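Local coordinates for protein transferrin (PDB 6WB6) that binds a single ferric ion together with a carbonate anion and transports the iron in the insect Manduca sexta, at residues P423-V428 with K637-T642; R586-A591 with V630-A635; I378-D383 with A601-S606; L351-C356 with S402-V407. One frame throughout, in Å; residues are numbered along the deposited sequence.

Interaction 1 of 4, residues P423-V428 with K637-T642; sequences PVFHEV and KGLATT
H426 and A640 form the antiparallel hydrogen-bonded pair at the middle of this contact: H426 N gives a nearly straight bond of 2.7 Å to A640 O, and A640 N returns one to H426 O. The imidazole of H426 stands between its own backbone N and carbonyl carbon (chi1 60°), which folds it back over A640, with A640 O over one ring face and A640 CB 3.8 Å from H426 NE2. At the ring's edge, H426 ND1 and T642 OG1 share a hydrogen bond of 3.1 Å. A leucine in place of H426 would probably leave the T642 hydroxyl without this mate, free to turn. T642 N also bonds V424 O, while the T642 methyl CG2 lies 3.7 Å from P423 CB. At the other end V428 O accepts from K637 N at 2.8 Å and only weakly from G638 N; K637 and G638 both face V428, a classic beta bulge. Glycine suits this place, because a methyl on G638 would come to about 3.2 Å from V428 CG2, which is tight. Farther out, E427 is fixed by Y429 and by N633 N, and T641 OG1 bonds D171. Strand 638-641 is one of two edge strands of a four-strand antiparallel sheet; strand 587-590 flanks 422-428 on its other side, W588 stacks on F425, and helix 597-611 packs against V424, F425 and L639.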
loop_
_atom_site.group_PDB
_atom_site.type_symbol
_atom_site.label_atom_id
_atom_site.label_comp_id
_atom_site.label_asym_id
_atom_site.label_seq_id
_atom_site.Cartn_x
_atom_site.Cartn_y
_atom_site.Cartn_z
ATOM N N PRO A 423 -11.993 2.464 15.718
ATOM C CA PRO A 423 -10.831 2.119 14.883
ATOM C C PRO A 423 -11.250 1.783 13.472
ATOM O O PRO A 423 -12.291 1.165 13.256
ATOM C CB PRO A 423 -10.222 0.906 15.588
ATOM C CG PRO A 423 -11.302 0.331 16.403
ATOM C CD PRO A 423 -12.294 1.433 16.719
ATOM N N VAL A 424 -10.433 2.201 12.506
ATOM C CA VAL A 424 -10.682 1.937 11.093
ATOM C C VAL A 424 -9.684 0.943 10.530
ATOM O O VAL A 424 -10.056 0.031 9.784
ATOM C CB VAL A 424 -10.671 3.248 10.276
ATOM C CG1 VAL A 424 -10.758 2.954 8.749
ATOM C CG2 VAL A 424 -11.798 4.152 10.703
ATOM N N PHE A 425 -8.404 1.127 10.845
ATOM C CA PHE A 425 -7.365 0.189 10.428
ATOM C C PHE A 425 -6.206 0.332 11.398
ATOM O O PHE A 425 -6.088 1.339 12.112
ATOM C CB PHE A 425 -6.913 0.437 8.996
ATOM C CG PHE A 425 -6.312 1.797 8.776
ATOM C CD1 PHE A 425 -7.107 2.871 8.420
ATOM C CD2 PHE A 425 -4.954 2.003 8.951
ATOM C CE1 PHE A 425 -6.561 4.127 8.235
ATOM C CE2 PHE A 425 -4.410 3.257 8.766
ATOM C CZ PHE A 425 -5.210 4.316 8.406
ATOM N N HIS A 426 -5.378 -0.704 11.433
ATOM C CA HIS A 426 -4.296 -0.830 12.392
ATOM C C HIS A 426 -3.066 -1.379 11.680
ATOM O O HIS A 426 -3.145 -1.882 10.549
ATOM C CB HIS A 426 -4.700 -1.750 13.540
ATOM C CG HIS A 426 -5.056 -3.123 13.080
ATOM N ND1 HIS A 426 -6.359 -3.541 12.915
ATOM C CD2 HIS A 426 -4.274 -4.167 12.710
ATOM C CE1 HIS A 426 -6.363 -4.795 12.500
ATOM N NE2 HIS A 426 -5.109 -5.194 12.362
ATOM N N GLU A 427 -1.923 -1.276 12.372
ATOM C CA GLU A 427 -0.663 -1.821 11.895
ATOM C C GLU A 427 -0.616 -3.325 12.077
ATOM O O GLU A 427 -1.168 -3.880 13.031
ATOM C CB GLU A 427 0.522 -1.183 12.629
ATOM C CG GLU A 427 0.796 0.215 12.163
ATOM C CD GLU A 427 2.032 0.853 12.771
ATOM O OE1 GLU A 427 2.594 0.321 13.754
ATOM O OE2 GLU A 427 2.402 1.917 12.275
ATOM N N VAL A 428 0.011 -3.990 11.121
ATOM C CA VAL A 428 0.356 -5.389 11.281
ATOM C C VAL A 428 1.867 -5.524 11.156
ATOM O O VAL A 428 2.550 -4.690 10.557
ATOM C CB VAL A 428 -0.369 -6.299 10.268
ATOM C CG1 VAL A 428 -1.841 -6.330 10.579
ATOM C CG2 VAL A 428 -0.103 -5.865 8.842
ATOM N N LYS A 637 4.565 -3.782 8.846
ATOM C CA LYS A 637 4.681 -4.512 7.604
ATOM C C LYS A 637 3.426 -4.409 6.762
ATOM O O LYS A 637 3.335 -5.058 5.712
ATOM C CB LYS A 637 4.969 -5.977 7.896
ATOM C CG LYS A 637 6.052 -6.194 8.952
ATOM C CD LYS A 637 7.304 -5.393 8.673
ATOM C CE LYS A 637 7.958 -5.774 7.382
ATOM N NZ LYS A 637 9.416 -5.430 7.521
ATOM N N GLY A 638 2.441 -3.656 7.225
ATOM C CA GLY A 638 1.229 -3.473 6.464
ATOM C C GLY A 638 0.161 -2.817 7.302
ATOM O O GLY A 638 0.352 -2.496 8.481
ATOM N N LEU A 639 -0.980 -2.644 6.669
ATOM C CA LEU A 639 -2.153 -2.082 7.311
ATOM C C LEU A 639 -3.315 -3.013 7.046
ATOM O O LEU A 639 -3.414 -3.572 5.950
ATOM C CB LEU A 639 -2.444 -0.696 6.775
ATOM C CG LEU A 639 -1.312 0.304 6.987
ATOM C CD1 LEU A 639 -1.668 1.578 6.263
ATOM C CD2 LEU A 639 -1.057 0.556 8.496
ATOM N N ALA A 640 -4.153 -3.222 8.070
ATOM C CA ALA A 640 -5.411 -3.949 7.936
ATOM C C ALA A 640 -6.526 -3.203 8.649
ATOM O O ALA A 640 -6.304 -2.582 9.693
ATOM C CB ALA A 640 -5.314 -5.351 8.527
ATOM N N THR A 641 -7.734 -3.282 8.078
ATOM C CA THR A 641 -8.916 -2.762 8.743
ATOM C C THR A 641 -9.149 -3.499 10.048
ATOM O O THR A 641 -8.900 -4.699 10.155
ATOM C CB THR A 641 -10.140 -2.907 7.840
ATOM O OG1 THR A 641 -10.243 -4.266 7.391
ATOM C CG2 THR A 641 -10.009 -1.996 6.635
ATOM N N THR A 642 -9.625 -2.762 11.046
ATOM C CA THR A 642 -9.859 -3.297 12.375
ATOM C C THR A 642 -11.225 -3.977 12.405
ATOM O O THR A 642 -12.237 -3.337 12.107
ATOM C CB THR A 642 -9.790 -2.165 13.409
ATOM O OG1 THR A 642 -8.602 -1.395 13.199
ATOM C CG2 THR A 642 -9.773 -2.734 14.808
#

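Interaction 2 of 4, residues R586-A591 with V630-A635; sequences RTWVAA and VIFNNA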
loop_
_atom_site.group_PDB
_atom_site.type_symbol
_atom_site.label_atom_id
_atom_site.label_comp_id
_atom_site.label_asym_id
_atom_site.label_seq_id
_atom_site.Cartn_x
_atom_site.Cartn_y
_atom_site.Cartn_z
ATOM N N ARG A 586 -0.660 0.097 16.869
ATOM C CA ARG A 586 -0.975 1.453 16.454
ATOM C C ARG A 586 -2.193 1.412 15.542
ATOM O O ARG A 586 -2.219 0.665 14.561
ATOM C CB ARG A 586 0.194 2.100 15.727
ATOM C CG ARG A 586 -0.160 3.404 15.092
ATOM C CD ARG A 586 1.085 4.188 14.681
ATOM N NE ARG A 586 1.864 4.593 15.841
ATOM C CZ ARG A 586 3.049 5.202 15.783
ATOM N NH1 ARG A 586 3.615 5.506 14.621
ATOM N NH2 ARG A 586 3.672 5.517 16.898
ATOM N N THR A 587 -3.196 2.217 15.883
ATOM C CA THR A 587 -4.528 2.176 15.288
ATOM C C THR A 587 -4.960 3.573 14.881
ATOM O O THR A 587 -4.773 4.527 15.644
ATOM C CB THR A 587 -5.548 1.663 16.268
ATOM O OG1 THR A 587 -5.221 0.329 16.653
ATOM C CG2 THR A 587 -6.896 1.694 15.650
ATOM N N TRP A 588 -5.570 3.686 13.705
ATOM C CA TRP A 588 -6.142 4.942 13.248
ATOM C C TRP A 588 -7.636 4.928 13.509
ATOM O O TRP A 588 -8.324 3.941 13.203
ATOM C CB TRP A 588 -5.827 5.196 11.768
ATOM C CG TRP A 588 -4.372 5.517 11.608
ATOM C CD1 TRP A 588 -3.823 6.741 11.424
ATOM C CD2 TRP A 588 -3.267 4.577 11.627
ATOM N NE1 TRP A 588 -2.451 6.639 11.329
ATOM C CE2 TRP A 588 -2.086 5.323 11.466
ATOM C CE3 TRP A 588 -3.169 3.184 11.763
ATOM C CZ2 TRP A 588 -0.819 4.729 11.449
ATOM C CZ3 TRP A 588 -1.899 2.592 11.731
ATOM C CH2 TRP A 588 -0.751 3.365 11.590
ATOM N N VAL A 589 -8.128 5.997 14.125
ATOM C CA VAL A 589 -9.516 6.047 14.555
ATOM C C VAL A 589 -10.191 7.202 13.845
ATOM O O VAL A 589 -9.550 8.179 13.442
ATOM C CB VAL A 589 -9.665 6.180 16.082
ATOM C CG1 VAL A 589 -8.986 5.042 16.771
ATOM C CG2 VAL A 589 -9.126 7.503 16.561
ATOM N N ALA A 590 -11.507 7.071 13.692
ATOM C CA ALA A 590 -12.313 8.044 12.981
ATOM C C ALA A 590 -13.617 8.284 13.727
ATOM O O ALA A 590 -14.039 7.489 14.569
ATOM C CB ALA A 590 -12.623 7.585 11.552
ATOM N N ALA A 591 -14.259 9.399 13.395
ATOM C CA ALA A 591 -15.526 9.710 14.016
ATOM C C ALA A 591 -16.637 8.918 13.340
ATOM O O ALA A 591 -16.426 8.183 12.365
ATOM C CB ALA A 591 -15.804 11.206 13.951
ATOM N N VAL A 630 7.652 7.719 12.373
ATOM C CA VAL A 630 6.855 8.869 11.988
ATOM C C VAL A 630 5.601 8.366 11.277
ATOM O O VAL A 630 5.696 7.702 10.239
ATOM C CB VAL A 630 7.657 9.818 11.096
ATOM C CG1 VAL A 630 6.883 11.086 10.896
ATOM C CG2 VAL A 630 9.027 10.115 11.721
ATOM N N ILE A 631 4.429 8.695 11.831
ATOM C CA ILE A 631 3.114 8.263 11.329
ATOM C C ILE A 631 2.941 6.763 11.498
ATOM O O ILE A 631 1.975 6.312 12.115
ATOM C CB ILE A 631 2.876 8.652 9.857
ATOM C CG1 ILE A 631 2.912 10.172 9.714
ATOM C CG2 ILE A 631 1.502 8.138 9.407
ATOM C CD1 ILE A 631 2.646 10.708 8.356
ATOM N N PHE A 632 3.848 5.980 10.929
ATOM C CA PHE A 632 3.831 4.534 11.090
ATOM C C PHE A 632 5.069 4.117 11.859
ATOM O O PHE A 632 6.115 4.764 11.776
ATOM C CB PHE A 632 3.779 3.797 9.725
ATOM C CG PHE A 632 2.672 4.303 8.790
ATOM C CD1 PHE A 632 1.358 3.929 8.982
ATOM C CD2 PHE A 632 2.970 5.153 7.750
ATOM C CE1 PHE A 632 0.350 4.407 8.175
ATOM C CE2 PHE A 632 1.977 5.630 6.916
ATOM C CZ PHE A 632 0.653 5.250 7.125
ATOM N N ASN A 633 4.961 3.018 12.592
ATOM C CA ASN A 633 6.164 2.461 13.184
ATOM C C ASN A 633 7.002 1.803 12.104
ATOM O O ASN A 633 6.469 1.158 11.197
ATOM C CB ASN A 633 5.819 1.460 14.265
ATOM C CG ASN A 633 5.243 2.133 15.475
ATOM O OD1 ASN A 633 5.926 2.924 16.107
ATOM N ND2 ASN A 633 3.972 1.863 15.775
ATOM N N ASN A 634 8.319 1.989 12.196
ATOM C CA ASN A 634 9.233 1.352 11.245
ATOM C C ASN A 634 9.017 -0.153 11.178
ATOM O O ASN A 634 9.294 -0.765 10.151
ATOM C CB ASN A 634 10.697 1.646 11.618
ATOM C CG ASN A 634 11.116 3.091 11.341
ATOM O OD1 ASN A 634 10.312 4.037 11.436
ATOM N ND2 ASN A 634 12.398 3.273 11.021
ATOM N N ALA A 635 8.509 -0.766 12.246
ATOM C CA ALA A 635 8.271 -2.205 12.244
ATOM C C ALA A 635 7.019 -2.607 11.473
ATOM O O ALA A 635 6.832 -3.799 11.197
ATOM C CB ALA A 635 8.150 -2.730 13.676
#
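R586 reaches the loop 630-635 with its guanidinium, and the hydrogen bond between them is weak, from NH1 to I631 O at 3.1 Å with a bent angle of 139°. Its chain leaves with CG opposite the backbone N (chi1 171°) and bends once at chi3, which lays one face of the flat group against the amide of N633. N633 ND2 sits over the centre of the guanidinium, 3.4 Å from R586 NE; both nitrogens are donors, so this is packing of two planes 36° apart and not a bond. The same arginine nitrogens also have partners outside this segment: NE makes a salt bridge to D408, and NH1 bonds N629 O. Were R586 replaced by an alanine, D408 would probably lose its charged mate and one side of the N633 amide its cover. Two residues on, W588 extends the six-membered part of its indole toward the same loop. Its CZ2 lies 3.3 Å from I631 O, which meets the ring at its edge, and 3.4 Å from F632 CD1. The two aromatic rings are oblique, centroids 5.2 Å apart and planes at 48°. A large indole suits this place, since it reaches across to F632. Here a charged and an aromatic side chain, at the start of strand 587-590, pack against the irregular connection that leads to strand 638-641 of the same antiparallel sheet, in the second transferrin-like domain.

Interaction 3 of 4, residues I378-D383 with A601-S606; sequences IRPILD and AHTPLS
I378 and T603 bring the two backbones nearest, their CA atoms 6.0 Å apart. The segment 378-383 runs as an extended loop, with a cis peptide bond before P380, into the strand that starts at I381, whereas 601-606 is a piece of helix 597-611. That helix is kinked at P604, whose nitrogen has no hydrogen to give to the turn before. A clear hydrogen bond between the segments starts from T603: its OG1 donates to P380 O at 2.7 Å, in the carbonyl plane and on a lone pair. T603 holds OG1 opposite its own carbonyl carbon (chi1 -75°), which turns the hydroxyl to the loop, and it also grazes the proline ring, with P380 CD 3.3 Å from T603 OG1. A threonine suits the place because its other branch is apolar: CG2 lies 3.7 Å from I378 CG2. Beta-branched I378 in turn spreads over one helical turn, its CG2 on T603 and its extended CD1 3.8 Å from S606 CB. S606 keeps its own hydroxyl inside the helix, OG bonding H602 O at 2.9 Å, a carbonyl that also accepts from S606 N; its CB can therefore face the isoleucine as a hydrocarbon. R379 points the other way: NH1 bonds I378 O, and NH2 bonds I342 O and R344 O, tying down the chain before the strand. In this alpha/beta domain of the transferrin family, one side of helix 597-611 thus meets the loop, with its cis proline, that leads into strand 381-386, while A601, P604 and L605 pack on strands 422-428 and 638-641.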
loop_
_atom_site.group_PDB
_atom_site.type_symbol
_atom_site.label_atom_id
_atom_site.label_comp_id
_atom_site.label_asym_id
_atom_site.label_seq_id
_atom_site.Cartn_x
_atom_site.Cartn_y
_atom_site.Cartn_z
ATOM N N ILE A 378 -4.227 7.243 -6.340
ATOM C CA ILE A 378 -4.925 6.811 -5.130
ATOM C C ILE A 378 -5.821 7.956 -4.700
ATOM O O ILE A 378 -5.387 9.110 -4.689
ATOM C CB ILE A 378 -3.939 6.429 -4.025
ATOM C CG1 ILE A 378 -3.072 5.267 -4.493
ATOM C CG2 ILE A 378 -4.659 6.087 -2.716
ATOM C CD1 ILE A 378 -2.065 4.844 -3.426
ATOM N N ARG A 379 -7.095 7.637 -4.423
ATOM C CA ARG A 379 -8.151 8.616 -4.156
ATOM C C ARG A 379 -9.026 8.003 -3.070
ATOM O O ARG A 379 -9.413 6.821 -3.180
ATOM C CB ARG A 379 -8.993 8.939 -5.387
ATOM C CG ARG A 379 -8.214 9.497 -6.556
ATOM C CD ARG A 379 -7.771 10.920 -6.315
ATOM N NE ARG A 379 -7.214 11.503 -7.528
ATOM C CZ ARG A 379 -5.973 11.299 -7.975
ATOM N NH1 ARG A 379 -5.130 10.519 -7.301
ATOM N NH2 ARG A 379 -5.576 11.890 -9.101
ATOM N N PRO A 380 -9.391 8.760 -2.035
ATOM C CA PRO A 380 -9.288 10.197 -1.748
ATOM C C PRO A 380 -7.887 10.799 -1.606
ATOM O O PRO A 380 -6.913 10.161 -1.183
ATOM C CB PRO A 380 -10.029 10.328 -0.408
ATOM C CG PRO A 380 -9.969 8.981 0.202
ATOM C CD PRO A 380 -10.072 8.036 -0.946
ATOM N N ILE A 381 -7.823 12.072 -1.991
ATOM C CA ILE A 381 -6.630 12.876 -1.777
ATOM C C ILE A 381 -6.352 12.942 -0.297
ATOM O O ILE A 381 -7.264 13.145 0.521
ATOM C CB ILE A 381 -6.836 14.286 -2.356
ATOM C CG1 ILE A 381 -6.963 14.210 -3.873
ATOM C CG2 ILE A 381 -5.696 15.227 -1.968
ATOM C CD1 ILE A 381 -7.796 15.329 -4.459
ATOM N N LEU A 382 -5.090 12.803 0.061
ATOM C CA LEU A 382 -4.691 12.856 1.459
ATOM C C LEU A 382 -4.376 14.301 1.831
ATOM O O LEU A 382 -3.546 14.961 1.190
ATOM C CB LEU A 382 -3.498 11.937 1.712
ATOM C CG LEU A 382 -2.909 11.891 3.110
ATOM C CD1 LEU A 382 -3.848 11.220 4.078
ATOM C CD2 LEU A 382 -1.591 11.149 3.053
ATOM N N ASP A 383 -5.043 14.800 2.852
ATOM C CA ASP A 383 -4.645 16.074 3.416
ATOM C C ASP A 383 -4.054 15.828 4.793
ATOM O O ASP A 383 -4.235 14.766 5.391
ATOM C CB ASP A 383 -5.815 17.037 3.466
ATOM C CG ASP A 383 -5.389 18.448 3.769
ATOM O OD1 ASP A 383 -4.162 18.689 3.883
ATOM O OD2 ASP A 383 -6.280 19.313 3.884
ATOM N N ALA A 601 -10.148 4.168 5.144
ATOM C CA ALA A 601 -9.108 3.165 5.033
ATOM C C ALA A 601 -8.508 3.130 3.638
ATOM O O ALA A 601 -7.366 2.718 3.478
ATOM C CB ALA A 601 -9.680 1.785 5.382
ATOM N N HIS A 602 -9.250 3.547 2.615
ATOM C CA HIS A 602 -8.846 3.201 1.263
ATOM C C HIS A 602 -7.443 3.720 0.956
ATOM O O HIS A 602 -6.542 2.953 0.591
ATOM C CB HIS A 602 -9.851 3.734 0.239
ATOM C CG HIS A 602 -9.501 3.360 -1.157
ATOM N ND1 HIS A 602 -8.702 4.145 -1.961
ATOM C CD2 HIS A 602 -9.793 2.250 -1.876
ATOM C CE1 HIS A 602 -8.540 3.543 -3.127
ATOM N NE2 HIS A 602 -9.190 2.394 -3.098
ATOM N N THR A 603 -7.239 5.024 1.074
ATOM C CA THR A 603 -5.965 5.587 0.632
ATOM C C THR A 603 -4.780 5.055 1.422
ATOM O O THR A 603 -3.781 4.655 0.795
ATOM C CB THR A 603 -6.022 7.115 0.651
ATOM O OG1 THR A 603 -6.790 7.564 -0.471
ATOM C CG2 THR A 603 -4.616 7.748 0.587
ATOM N N PRO A 604 -4.802 5.011 2.751
ATOM C CA PRO A 604 -3.661 4.402 3.452
ATOM C C PRO A 604 -3.440 2.947 3.115
ATOM O O PRO A 604 -2.276 2.527 3.021
ATOM C CB PRO A 604 -4.005 4.592 4.935
ATOM C CG PRO A 604 -5.369 5.178 4.979
ATOM C CD PRO A 604 -5.638 5.813 3.665
ATOM N N LEU A 605 -4.498 2.145 2.927
ATOM C CA LEU A 605 -4.251 0.734 2.617
ATOM C C LEU A 605 -3.820 0.556 1.169
ATOM O O LEU A 605 -3.144 -0.431 0.837
ATOM C CB LEU A 605 -5.482 -0.142 2.881
ATOM C CG LEU A 605 -6.233 -0.188 4.213
ATOM C CD1 LEU A 605 -7.092 -1.461 4.235
ATOM C CD2 LEU A 605 -5.341 -0.153 5.435
ATOM N N SER A 606 -4.217 1.478 0.292
ATOM C CA SER A 606 -3.696 1.430 -1.073
ATOM C C SER A 606 -2.226 1.815 -1.086
ATOM O O SER A 606 -1.444 1.255 -1.849
ATOM C CB SER A 606 -4.479 2.353 -1.992
ATOM O OG SER A 606 -5.855 1.982 -2.081
#

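Interaction 4 of 4, residues L351-C356 with S402-V407; sequences LVVRLC and SDLASV
L404 is the main bump: its side chain rises between V353 and L355, with CD2 3.6 Å from V353 CG2 and CG 3.8 Å from L355 CD1. It stands between its own N and carbonyl carbon (chi1 66°), which carries CD2 across toward strand 352-356. Smaller groups fill the next hollow, where A405 CB lies 3.9 Å from C356 CB and S402 OG, hydrogen-bonded to S396, also approaches that carbon; compact residues fit here because C356 is disulfide-bonded to C393 and helix 390-399 presses on A405. At the other end D403 fits against R354. The guanidinium grips the carboxylate side-on, NE to OD2 and NH2 to OD1 (2.9 Å), both oxygens being met from above the carboxylate plane, while R354 N bonds OD2 at 2.8 Å. Backbone bonds complete it: D403 N and L404 N both reach R354 O, and C356 N meets L404 O at 2.8 Å. One water links V352 O to D403 OD2, another C356 O to S406 N. With OD2 taking two nitrogens of R354 and a water, the aspartate is likely to stay ionised, so a charge pair fixes one end of the contact, while the disulfide ties C356 to helix 390-399.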
loop_
_atom_site.group_PDB
_atom_site.type_symbol
_atom_site.label_atom_id
_atom_site.label_comp_id
_atom_site.label_asym_id
_atom_site.label_seq_id
_atom_site.Cartn_x
_atom_site.Cartn_y
_atom_site.Cartn_z
ATOM N N LEU A 351 -13.067 14.408 -3.049
ATOM C CA LEU A 351 -13.074 13.972 -1.660
ATOM C C LEU A 351 -11.665 14.017 -1.098
ATOM O O LEU A 351 -10.697 13.665 -1.771
ATOM C CB LEU A 351 -13.644 12.561 -1.519
ATOM C CG LEU A 351 -13.707 12.070 -0.071
ATOM C CD1 LEU A 351 -14.647 12.938 0.779
ATOM C CD2 LEU A 351 -14.115 10.630 -0.008
ATOM N N VAL A 352 -11.554 14.445 0.153
ATOM C CA VAL A 352 -10.269 14.576 0.830
ATOM C C VAL A 352 -10.371 13.840 2.147
ATOM O O VAL A 352 -11.382 13.941 2.845
ATOM C CB VAL A 352 -9.894 16.055 1.057
ATOM C CG1 VAL A 352 -8.643 16.180 1.940
ATOM C CG2 VAL A 352 -9.697 16.755 -0.274
ATOM N N VAL A 353 -9.344 13.075 2.472
ATOM C CA VAL A 353 -9.217 12.438 3.768
ATOM C C VAL A 353 -8.101 13.164 4.523
ATOM O O VAL A 353 -6.965 13.284 4.030
ATOM C CB VAL A 353 -8.957 10.934 3.626
ATOM C CG1 VAL A 353 -7.659 10.653 2.885
ATOM C CG2 VAL A 353 -8.953 10.256 4.983
ATOM N N ARG A 354 -8.438 13.686 5.695
ATOM C CA ARG A 354 -7.532 14.528 6.477
ATOM C C ARG A 354 -6.972 13.681 7.605
ATOM O O ARG A 354 -7.716 13.262 8.498
ATOM C CB ARG A 354 -8.240 15.759 7.036
ATOM C CG ARG A 354 -8.940 16.609 6.003
ATOM C CD ARG A 354 -9.892 17.573 6.655
ATOM N NE ARG A 354 -11.014 16.838 7.257
ATOM C CZ ARG A 354 -11.946 17.382 8.033
ATOM N NH1 ARG A 354 -11.899 18.679 8.331
ATOM N NH2 ARG A 354 -12.911 16.618 8.542
ATOM N N LEU A 355 -5.685 13.377 7.531
ATOM C CA LEU A 355 -5.007 12.651 8.593
ATOM C C LEU A 355 -4.450 13.661 9.579
ATOM O O LEU A 355 -3.795 14.624 9.173
ATOM C CB LEU A 355 -3.868 11.794 8.055
ATOM C CG LEU A 355 -2.961 11.208 9.147
ATOM C CD1 LEU A 355 -3.703 10.261 10.047
ATOM C CD2 LEU A 355 -1.721 10.540 8.538
ATOM N N CYS A 356 -4.695 13.436 10.858
ATOM C CA CYS A 356 -4.173 14.325 11.883
ATOM C C CYS A 356 -2.807 13.812 12.318
ATOM O O CYS A 356 -2.646 12.620 12.598
ATOM C CB CYS A 356 -5.117 14.409 13.075
ATOM S SG CYS A 356 -4.597 15.743 14.223
ATOM N N SER A 402 -10.470 16.772 11.586
ATOM C CA SER A 402 -9.735 15.727 10.900
ATOM C C SER A 402 -10.686 14.569 10.665
ATOM O O SER A 402 -11.755 14.484 11.272
ATOM C CB SER A 402 -8.529 15.240 11.710
ATOM O OG SER A 402 -7.817 16.322 12.278
ATOM N N ASP A 403 -10.271 13.661 9.790
ATOM C CA ASP A 403 -11.013 12.440 9.539
ATOM C C ASP A 403 -10.385 11.224 10.198
ATOM O O ASP A 403 -11.086 10.232 10.417
ATOM C CB ASP A 403 -11.122 12.208 8.031
ATOM C CG ASP A 403 -11.762 13.388 7.318
ATOM O OD1 ASP A 403 -12.883 13.787 7.729
ATOM O OD2 ASP A 403 -11.133 13.934 6.378
ATOM N N LEU A 404 -9.089 11.250 10.502
ATOM C CA LEU A 404 -8.536 10.141 11.264
ATOM C C LEU A 404 -7.261 10.566 11.963
ATOM O O LEU A 404 -6.599 11.531 11.583
ATOM C CB LEU A 404 -8.253 8.905 10.386
ATOM C CG LEU A 404 -7.169 9.022 9.312
ATOM C CD1 LEU A 404 -6.920 7.662 8.614
ATOM C CD2 LEU A 404 -7.513 10.064 8.287
ATOM N N ALA A 405 -6.906 9.766 12.955
ATOM C CA ALA A 405 -5.756 9.996 13.791
ATOM C C ALA A 405 -5.411 8.654 14.387
ATOM O O ALA A 405 -6.271 7.773 14.497
ATOM C CB ALA A 405 -6.046 11.042 14.871
ATOM N N SER A 406 -4.145 8.502 14.743
ATOM C CA SER A 406 -3.637 7.265 15.299
ATOM C C SER A 406 -3.566 7.364 16.813
ATOM O O SER A 406 -3.491 8.444 17.390
ATOM C CB SER A 406 -2.243 6.924 14.750
ATOM O OG SER A 406 -1.311 7.950 15.040
ATOM N N VAL A 407 -3.542 6.199 17.434
ATOM C CA VAL A 407 -3.466 6.046 18.871
ATOM C C VAL A 407 -2.805 4.696 19.113
ATOM O O VAL A 407 -2.958 3.762 18.316
ATOM C CB VAL A 407 -4.885 6.211 19.478
ATOM C CG1 VAL A 407 -5.888 5.339 18.728
ATOM C CG2 VAL A 407 -4.911 5.931 20.953
HETATM O O HOH W 1 -12.777 15.258 4.496
HETATM O O HOH W 2 -2.303 10.960 14.564
#

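All four contacts lie within the second transferrin-like domain, away from the iron and carbonate sites. Interactions 3 and 4 are the buried ones; interactions 1 and 2 are only partly buried. Interactions 1, 2 and 4 reach the same antiparallel sheet, where strand 587-590 sits between 405-407 and 422-428, and E427 OE2 joins interaction 1 to interaction 2 through N633 N. Interaction 3 shares the parallel pair of strands 352-357 and 381-386 with interaction 4, and its helix packs against interaction 1 through P604 and L605. Chemistry follows place: strand pairing in 1, a guanidinium and aromatic rings in 2, one hydroxyl among apolar groups in 3, a salt bridge in 4.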